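Local atomic coordinates of protein Tube (Drosophila melanogaster, PDB entry 1D2Z), a protein that recruits the kinase Pelle to the plasma membrane through its death domain, activating it in the Toll signalling pathway that sets dorsoventral polarity in the Drosophila embryo. Residues Ala122-Ala127 with Glu133-Arg138; Phe72-Ala77 with Ser88-Asp93. One frame throughout, in Å; residues are numbered along the deposited sequence.

Interaction 1: residues Ala122-Ala127 with Glu133-Arg138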
ATOM      1  N   ALA B 122      -1.502   3.014  -2.778  1.00 31.46           N
ATOM      2  CA  ALA B 122      -0.997   3.795  -3.899  1.00 30.45           C
ATOM      3  C   ALA B 122      -1.855   3.543  -5.131  1.00 31.30           C
ATOM      4  O   ALA B 122      -2.223   4.484  -5.844  1.00 30.19           O
ATOM      5  CB  ALA B 122       0.464   3.438  -4.182  1.00 27.67           C
ATOM      6  N   ALA B 123      -2.182   2.273  -5.371  1.00 30.63           N
ATOM      7  CA  ALA B 123      -2.997   1.893  -6.518  1.00 29.56           C
ATOM      8  C   ALA B 123      -4.386   2.542  -6.484  1.00 31.53           C
ATOM      9  O   ALA B 123      -4.863   3.021  -7.511  1.00 27.80           O
ATOM     10  CB  ALA B 123      -3.121   0.369  -6.605  1.00 30.44           C
ATOM     11  N   ASP B 124      -5.030   2.539  -5.314  1.00 29.81           N
ATOM     12  CA  ASP B 124      -6.364   3.140  -5.151  1.00 33.16           C
ATOM     13  C   ASP B 124      -6.299   4.642  -5.417  1.00 31.99           C
ATOM     14  O   ASP B 124      -7.212   5.226  -6.008  1.00 32.16           O
ATOM     15  CB  ASP B 124      -6.919   2.902  -3.734  1.00 30.99           C
ATOM     16  CG  ASP B 124      -7.236   1.438  -3.456  1.00 35.36           C
ATOM     17  OD1 ASP B 124      -7.206   0.615  -4.397  1.00 35.88           O
ATOM     18  OD2 ASP B 124      -7.504   1.104  -2.285  1.00 33.98           O
ATOM     19  N   PHE B 125      -5.211   5.259  -4.962  1.00 33.72           N
ATOM     20  CA  PHE B 125      -4.994   6.687  -5.150  1.00 34.10           C
ATOM     21  C   PHE B 125      -4.843   7.006  -6.637  1.00 33.22           C
ATOM     22  O   PHE B 125      -5.446   7.952  -7.137  1.00 32.19           O
ATOM     23  CB  PHE B 125      -3.746   7.143  -4.392  1.00 34.79           C
ATOM     24  CG  PHE B 125      -3.368   8.578  -4.659  1.00 35.85           C
ATOM     25  CD1 PHE B 125      -4.095   9.620  -4.086  1.00 38.87           C
ATOM     26  CD2 PHE B 125      -2.303   8.884  -5.498  1.00 36.09           C
ATOM     27  CE1 PHE B 125      -3.762  10.953  -4.349  1.00 39.81           C
ATOM     28  CE2 PHE B 125      -1.962  10.210  -5.765  1.00 38.44           C
ATOM     29  CZ  PHE B 125      -2.695  11.246  -5.189  1.00 37.25           C
ATOM     30  N   VAL B 126      -4.032   6.222  -7.337  1.00 30.79           N
ATOM     31  CA  VAL B 126      -3.821   6.434  -8.764  1.00 31.77           C
ATOM     32  C   VAL B 126      -5.109   6.204  -9.558  1.00 34.41           C
ATOM     33  O   VAL B 126      -5.416   6.957 -10.486  1.00 33.34           O
ATOM     34  CB  VAL B 126      -2.682   5.531  -9.310  1.00 31.39           C
ATOM     35  CG1 VAL B 126      -2.654   5.561 -10.839  1.00 30.68           C
ATOM     36  CG2 VAL B 126      -1.328   5.998  -8.747  1.00 29.16           C
ATOM     37  N   ALA B 127      -5.871   5.183  -9.178  1.00 33.77           N
ATOM     38  CA  ALA B 127      -7.121   4.873  -9.872  1.00 35.44           C
ATOM     39  C   ALA B 127      -8.159   5.981  -9.707  1.00 37.39           C
ATOM     40  O   ALA B 127      -8.716   6.473 -10.689  1.00 36.56           O
ATOM     41  CB  ALA B 127      -7.689   3.547  -9.381  1.00 32.09           C
ATOM     42  N   GLU B 133     -11.147   6.386 -12.075  1.00 50.95           N
ATOM     43  CA  GLU B 133     -11.689   5.036 -12.192  1.00 51.13           C
ATOM     44  C   GLU B 133     -11.924   4.454 -10.810  1.00 49.11           C
ATOM     45  O   GLU B 133     -11.489   5.023  -9.813  1.00 50.28           O
ATOM     46  CB  GLU B 133     -10.719   4.128 -12.946  1.00 53.94           C
ATOM     47  CG  GLU B 133     -10.496   4.501 -14.402  1.00 56.60           C
ATOM     48  CD  GLU B 133      -9.535   3.560 -15.109  1.00 58.79           C
ATOM     49  OE1 GLU B 133      -9.006   2.629 -14.461  1.00 58.06           O
ATOM     50  OE2 GLU B 133      -9.307   3.758 -16.320  1.00 63.00           O
ATOM     51  N   SER B 134     -12.608   3.316 -10.752  1.00 47.52           N
ATOM     52  CA  SER B 134     -12.872   2.661  -9.476  1.00 46.90           C
ATOM     53  C   SER B 134     -11.628   1.894  -9.033  1.00 44.68           C
ATOM     54  O   SER B 134     -10.819   1.463  -9.862  1.00 41.99           O
ATOM     55  CB  SER B 134     -14.077   1.721  -9.582  1.00 49.40           C
ATOM     56  OG  SER B 134     -13.939   0.824 -10.669  1.00 53.40           O
ATOM     57  N   THR B 135     -11.474   1.740  -7.725  1.00 42.44           N
ATOM     58  CA  THR B 135     -10.325   1.040  -7.161  1.00 43.21           C
ATOM     59  C   THR B 135     -10.191  -0.388  -7.692  1.00 42.44           C
ATOM     60  O   THR B 135     -11.188  -1.078  -7.894  1.00 44.09           O
ATOM     61  CB  THR B 135     -10.385   1.040  -5.623  1.00 43.78           C
ATOM     62  OG1 THR B 135     -11.598   0.418  -5.183  1.00 46.62           O
ATOM     63  CG2 THR B 135     -10.339   2.475  -5.098  1.00 43.59           C
ATOM     64  N   PRO B 136      -8.951  -0.832  -7.970  1.00 39.91           N
ATOM     65  CA  PRO B 136      -8.709  -2.186  -8.484  1.00 39.16           C
ATOM     66  C   PRO B 136      -9.201  -3.282  -7.542  1.00 37.32           C
ATOM     67  O   PRO B 136      -9.309  -3.075  -6.333  1.00 35.45           O
ATOM     68  CB  PRO B 136      -7.184  -2.225  -8.653  1.00 38.04           C
ATOM     69  CG  PRO B 136      -6.700  -1.265  -7.602  1.00 40.09           C
ATOM     70  CD  PRO B 136      -7.678  -0.121  -7.752  1.00 39.38           C
ATOM     71  N   ALA B 137      -9.513  -4.441  -8.114  1.00 37.36           N
ATOM     72  CA  ALA B 137      -9.995  -5.590  -7.349  1.00 38.22           C
ATOM     73  C   ALA B 137      -8.892  -6.161  -6.453  1.00 37.54           C
ATOM     74  O   ALA B 137      -7.705  -6.084  -6.777  1.00 36.75           O
ATOM     75  CB  ALA B 137     -10.519  -6.673  -8.299  1.00 40.71           C
ATOM     76  N   ARG B 138      -9.298  -6.719  -5.318  1.00 36.12           N
ATOM     77  CA  ARG B 138      -8.376  -7.313  -4.363  1.00 36.43           C
ATOM     78  C   ARG B 138      -8.294  -8.826  -4.549  1.00 37.39           C
ATOM     79  O   ARG B 138      -9.212  -9.445  -5.091  1.00 39.07           O
ATOM     80  CB  ARG B 138      -8.855  -7.029  -2.933  1.00 34.33           C
ATOM     81  CG  ARG B 138      -9.002  -5.556  -2.595  1.00 36.98           C
ATOM     82  CD  ARG B 138      -7.687  -4.838  -2.797  1.00 34.32           C
ATOM     83  NE  ARG B 138      -7.757  -3.449  -2.370  1.00 32.20           N
ATOM     84  CZ  ARG B 138      -7.433  -3.024  -1.155  1.00 35.77           C
ATOM     85  NH1 ARG B 138      -7.011  -3.886  -0.231  1.00 29.94           N
ATOM     86  NH2 ARG B 138      -7.519  -1.728  -0.871  1.00 36.19           N
TER
HETATM   87  O   HOH W   1      -8.711  -1.692  -4.151  1.00 40.33           O
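Asp124 and Arg138 meet at about a right angle, their carboxylate and guanidinium planes 33° apart. Arg138 NH2 gives a bent hydrogen bond (3.2 Å, 141° at the hydrogen) to the syn lone pair of Asp124 OD2, completing a salt bridge. One water doubles the link: it accepts from Arg138 NE in the guanidinium plane and donates to Asp124 OD1 and Pro136 O. This face of the Tube death domain meets Pelle: Asn74 of the Pelle death domain donates to Asp124 OD2, and Arg138 NH1 bonds to Tyr73 O of that chain and to Gly144 O of Tube. With CG beside its backbone N (chi1 -68°), Asp124 lies across Thr135, whose CB is 3.4 Å from Asp124 OD1. Shortening Asp124 to an alanine is likely to cost Arg138 NH2 its carboxylate partner, Asn74 of Pelle this acceptor and the water one of its anchors. Next to these polar groups, the Pro136 ring packs on the helix, CD 4.0 Å from Ala127 CB and CG 4.1 Å from Ala123 CB. Glu133 N bonds to Ala127 O (2.8 Å), drawing the chain back along helix 120-130, whose Ala123 also packs on Leu114 of helix 107-116.

Interaction 2: residues Phe72-Ala77 with Ser88-Asp93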
ATOM      1  N   PHE B  72      19.715   1.203  -3.834  1.00 61.88           N
ATOM      2  CA  PHE B  72      20.608   1.764  -2.820  1.00 61.23           C
ATOM      3  C   PHE B  72      20.969   3.226  -3.067  1.00 60.53           C
ATOM      4  O   PHE B  72      21.020   4.017  -2.126  1.00 60.16           O
ATOM      5  CB  PHE B  72      21.891   0.930  -2.709  1.00 64.30           C
ATOM      6  CG  PHE B  72      22.945   1.543  -1.811  1.00 65.43           C
ATOM      7  CD1 PHE B  72      22.867   1.411  -0.426  1.00 66.07           C
ATOM      8  CD2 PHE B  72      24.016   2.253  -2.356  1.00 65.92           C
ATOM      9  CE1 PHE B  72      23.839   1.978   0.402  1.00 66.77           C
ATOM     10  CE2 PHE B  72      24.993   2.824  -1.535  1.00 66.44           C
ATOM     11  CZ  PHE B  72      24.903   2.686  -0.155  1.00 66.46           C
ATOM     12  N   GLN B  73      21.248   3.575  -4.322  1.00 58.89           N
ATOM     13  CA  GLN B  73      21.614   4.947  -4.670  1.00 59.02           C
ATOM     14  C   GLN B  73      20.577   5.942  -4.169  1.00 57.86           C
ATOM     15  O   GLN B  73      20.919   7.060  -3.776  1.00 57.85           O
ATOM     16  CB  GLN B  73      21.796   5.099  -6.179  1.00 61.36           C
ATOM     17  CG  GLN B  73      22.897   4.229  -6.757  1.00 64.49           C
ATOM     18  CD  GLN B  73      23.154   4.512  -8.225  1.00 66.79           C
ATOM     19  OE1 GLN B  73      24.300   4.677  -8.640  1.00 68.59           O
ATOM     20  NE2 GLN B  73      22.088   4.570  -9.017  1.00 67.63           N
ATOM     21  N   ILE B  74      19.312   5.526  -4.185  1.00 57.02           N
ATOM     22  CA  ILE B  74      18.215   6.363  -3.709  1.00 54.78           C
ATOM     23  C   ILE B  74      18.340   6.471  -2.188  1.00 53.26           C
ATOM     24  O   ILE B  74      18.271   7.567  -1.630  1.00 53.34           O
ATOM     25  CB  ILE B  74      16.826   5.759  -4.074  1.00 54.27           C
ATOM     26  CG1 ILE B  74      16.686   5.602  -5.593  1.00 53.51           C
ATOM     27  CG2 ILE B  74      15.708   6.645  -3.535  1.00 53.70           C
ATOM     28  CD1 ILE B  74      16.683   6.916  -6.357  1.00 53.95           C
ATOM     29  N   ASP B  75      18.526   5.331  -1.524  1.00 52.46           N
ATOM     30  CA  ASP B  75      18.680   5.311  -0.070  1.00 54.93           C
ATOM     31  C   ASP B  75      19.877   6.168   0.348  1.00 55.89           C
ATOM     32  O   ASP B  75      19.751   7.050   1.198  1.00 55.44           O
ATOM     33  CB  ASP B  75      18.875   3.878   0.441  1.00 52.73           C
ATOM     34  CG  ASP B  75      17.573   3.096   0.511  1.00 53.14           C
ATOM     35  OD1 ASP B  75      16.707   3.452   1.340  1.00 48.35           O
ATOM     36  OD2 ASP B  75      17.421   2.117  -0.251  1.00 52.29           O
ATOM     37  N   GLU B  76      21.018   5.923  -0.292  1.00 57.50           N
ATOM     38  CA  GLU B  76      22.260   6.645  -0.019  1.00 58.84           C
ATOM     39  C   GLU B  76      22.087   8.159  -0.083  1.00 58.58           C
ATOM     40  O   GLU B  76      22.292   8.855   0.914  1.00 57.58           O
ATOM     41  CB  GLU B  76      23.344   6.227  -1.016  1.00 60.92           C
ATOM     42  CG  GLU B  76      24.648   7.013  -0.888  1.00 64.56           C
ATOM     43  CD  GLU B  76      25.520   6.912  -2.124  1.00 67.22           C
ATOM     44  OE1 GLU B  76      25.200   7.576  -3.135  1.00 67.95           O
ATOM     45  OE2 GLU B  76      26.525   6.171  -2.088  1.00 68.98           O
ATOM     46  N   ALA B  77      21.707   8.656  -1.258  1.00 57.70           N
ATOM     47  CA  ALA B  77      21.520  10.085  -1.476  1.00 58.25           C
ATOM     48  C   ALA B  77      20.544  10.717  -0.494  1.00 57.18           C
ATOM     49  O   ALA B  77      20.813  11.789   0.051  1.00 57.66           O
ATOM     50  CB  ALA B  77      21.073  10.347  -2.908  1.00 58.64           C
ATOM     51  N   SER B  88      10.692   8.014  -2.282  1.00 33.50           N
ATOM     52  CA  SER B  88       9.793   7.652  -3.383  1.00 34.87           C
ATOM     53  C   SER B  88       9.850   8.726  -4.460  1.00 32.94           C
ATOM     54  O   SER B  88       9.793   8.425  -5.648  1.00 33.92           O
ATOM     55  CB  SER B  88       8.345   7.514  -2.895  1.00 34.32           C
ATOM     56  OG  SER B  88       8.191   6.440  -1.980  1.00 36.63           O
ATOM     57  N   GLN B  89       9.930   9.982  -4.030  1.00 33.88           N
ATOM     58  CA  GLN B  89      10.006  11.117  -4.948  1.00 35.00           C
ATOM     59  C   GLN B  89      11.268  10.984  -5.800  1.00 36.54           C
ATOM     60  O   GLN B  89      11.224  11.127  -7.025  1.00 34.92           O
ATOM     61  CB  GLN B  89      10.032  12.421  -4.152  1.00 37.42           C
ATOM     62  CG  GLN B  89      10.080  13.693  -4.982  1.00 38.48           C
ATOM     63  CD  GLN B  89       9.848  14.930  -4.136  1.00 40.40           C
ATOM     64  OE1 GLN B  89       8.889  15.670  -4.352  1.00 42.17           O
ATOM     65  NE2 GLN B  89      10.720  15.152  -3.158  1.00 38.85           N
ATOM     66  N   MET B  90      12.387  10.668  -5.152  1.00 35.95           N
ATOM     67  CA  MET B  90      13.649  10.493  -5.866  1.00 38.14           C
ATOM     68  C   MET B  90      13.566   9.299  -6.805  1.00 37.21           C
ATOM     69  O   MET B  90      14.086   9.344  -7.919  1.00 37.29           O
ATOM     70  CB  MET B  90      14.811  10.319  -4.890  1.00 39.00           C
ATOM     71  CG  MET B  90      15.170  11.589  -4.136  1.00 43.22           C
ATOM     72  SD  MET B  90      16.510  11.343  -2.957  1.00 45.26           S
ATOM     73  CE  MET B  90      17.623  10.401  -3.935  1.00 42.62           C
ATOM     74  N   MET B  91      12.890   8.240  -6.360  1.00 35.96           N
ATOM     75  CA  MET B  91      12.731   7.040  -7.174  1.00 36.63           C
ATOM     76  C   MET B  91      11.958   7.360  -8.455  1.00 34.36           C
ATOM     77  O   MET B  91      12.361   6.964  -9.544  1.00 32.68           O
ATOM     78  CB  MET B  91      12.006   5.947  -6.377  1.00 38.70           C
ATOM     79  CG  MET B  91      11.757   4.654  -7.142  1.00 39.97           C
ATOM     80  SD  MET B  91      10.256   4.678  -8.152  1.00 41.21           S
ATOM     81  CE  MET B  91       9.030   4.464  -6.901  1.00 42.76           C
ATOM     82  N   ILE B  92      10.856   8.088  -8.311  1.00 33.95           N
ATOM     83  CA  ILE B  92      10.034   8.453  -9.456  1.00 35.65           C
ATOM     84  C   ILE B  92      10.753   9.443 -10.378  1.00 35.47           C
ATOM     85  O   ILE B  92      10.681   9.300 -11.593  1.00 32.67           O
ATOM     86  CB  ILE B  92       8.643   8.976  -8.999  1.00 36.66           C
ATOM     87  CG1 ILE B  92       7.897   7.844  -8.277  1.00 36.68           C
ATOM     88  CG2 ILE B  92       7.822   9.460 -10.195  1.00 35.46           C
ATOM     89  CD1 ILE B  92       6.639   8.262  -7.569  1.00 35.39           C
ATOM     90  N   ASP B  93      11.494  10.398  -9.806  1.00 36.89           N
ATOM     91  CA  ASP B  93      12.242  11.374 -10.610  1.00 38.40           C
ATOM     92  C   ASP B  93      13.201  10.652 -11.555  1.00 38.93           C
ATOM     93  O   ASP B  93      13.376  11.047 -12.707  1.00 39.00           O
ATOM     94  CB  ASP B  93      13.048  12.334  -9.724  1.00 37.41           C
ATOM     95  CG  ASP B  93      12.184  13.347  -9.004  1.00 37.94           C
ATOM     96  OD1 ASP B  93      11.069  13.653  -9.474  1.00 41.18           O
ATOM     97  OD2 ASP B  93      12.633  13.854  -7.959  1.00 39.75           O
TER
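Met90 reaches from helix 87-96 to Ile74 and Ala77 of helix 68-80, joining two consecutive helices of the six-helix death-domain bundle. The short segments run obliquely antiparallel, at 133° between their directions, and their axes come no nearer than 9.6 Å. At that spacing it is side chains that fill the gap, and no hydrogen bond crosses it.

The path of Met90 begins at CB, which points toward the opposite helix and lies 4.0 Å from Ile74 CG2. From there CG is turned beside the backbone N, anti to the carbonyl carbon, and the chain continues extended through chi2 to the sulfur. CG and SD carry the methyl across toward residues 72-77. The bend comes at the last torsion (chi3 45°), which folds CE in against the facing helix. There the methyl touches Ala77 CB at 3.6 Å and rests 3.7 Å from the backbone oxygen Ile74 O, so one methyl group bridges Ile74 and Ala77, three residues apart on the facing helix.

Ile74 answers in the reverse sense, the two side chains sliding past each other in opposite directions. Its CG2 branch takes the CB of Met90, while its other branch carries CD1 on toward the backbone of helix 87-96. Met91, the next residue, turns the end of its side chain away from this contact, onto Leu35 and Met36 of helix 31-38. Beside the apolar layer, Asp75 forms salt bridges with Lys87 and with Arg33, tying the same pair of helices and helix 31-38 together by charge. The CD1 methyl of Ile74 ends against the backbone, 3.9 Å from Met90 O and 4.0 Å from Met91 N.

In the fold
The two contacts lie on opposite sides of the chain's centre, their own centres 24 Å apart, and share no helix or loop. Both are partly buried, but they use different chemistry. Interaction 2 joins helices 68-80 and 87-96 by apolar side chains that pack on one another and on the facing backbone, with no hydrogen bond between its segments, and no other chain of the assembly touches it. Interaction 1 holds a trailing loop to helix 120-130, the helix it follows, and lays a salt bridge and a bridging water over a small proline-alanine patch. Its charged groups also bind the Pelle death domain, so this side of the Tube domain takes part in the complex, whereas interaction 2 belongs to the bundle itself.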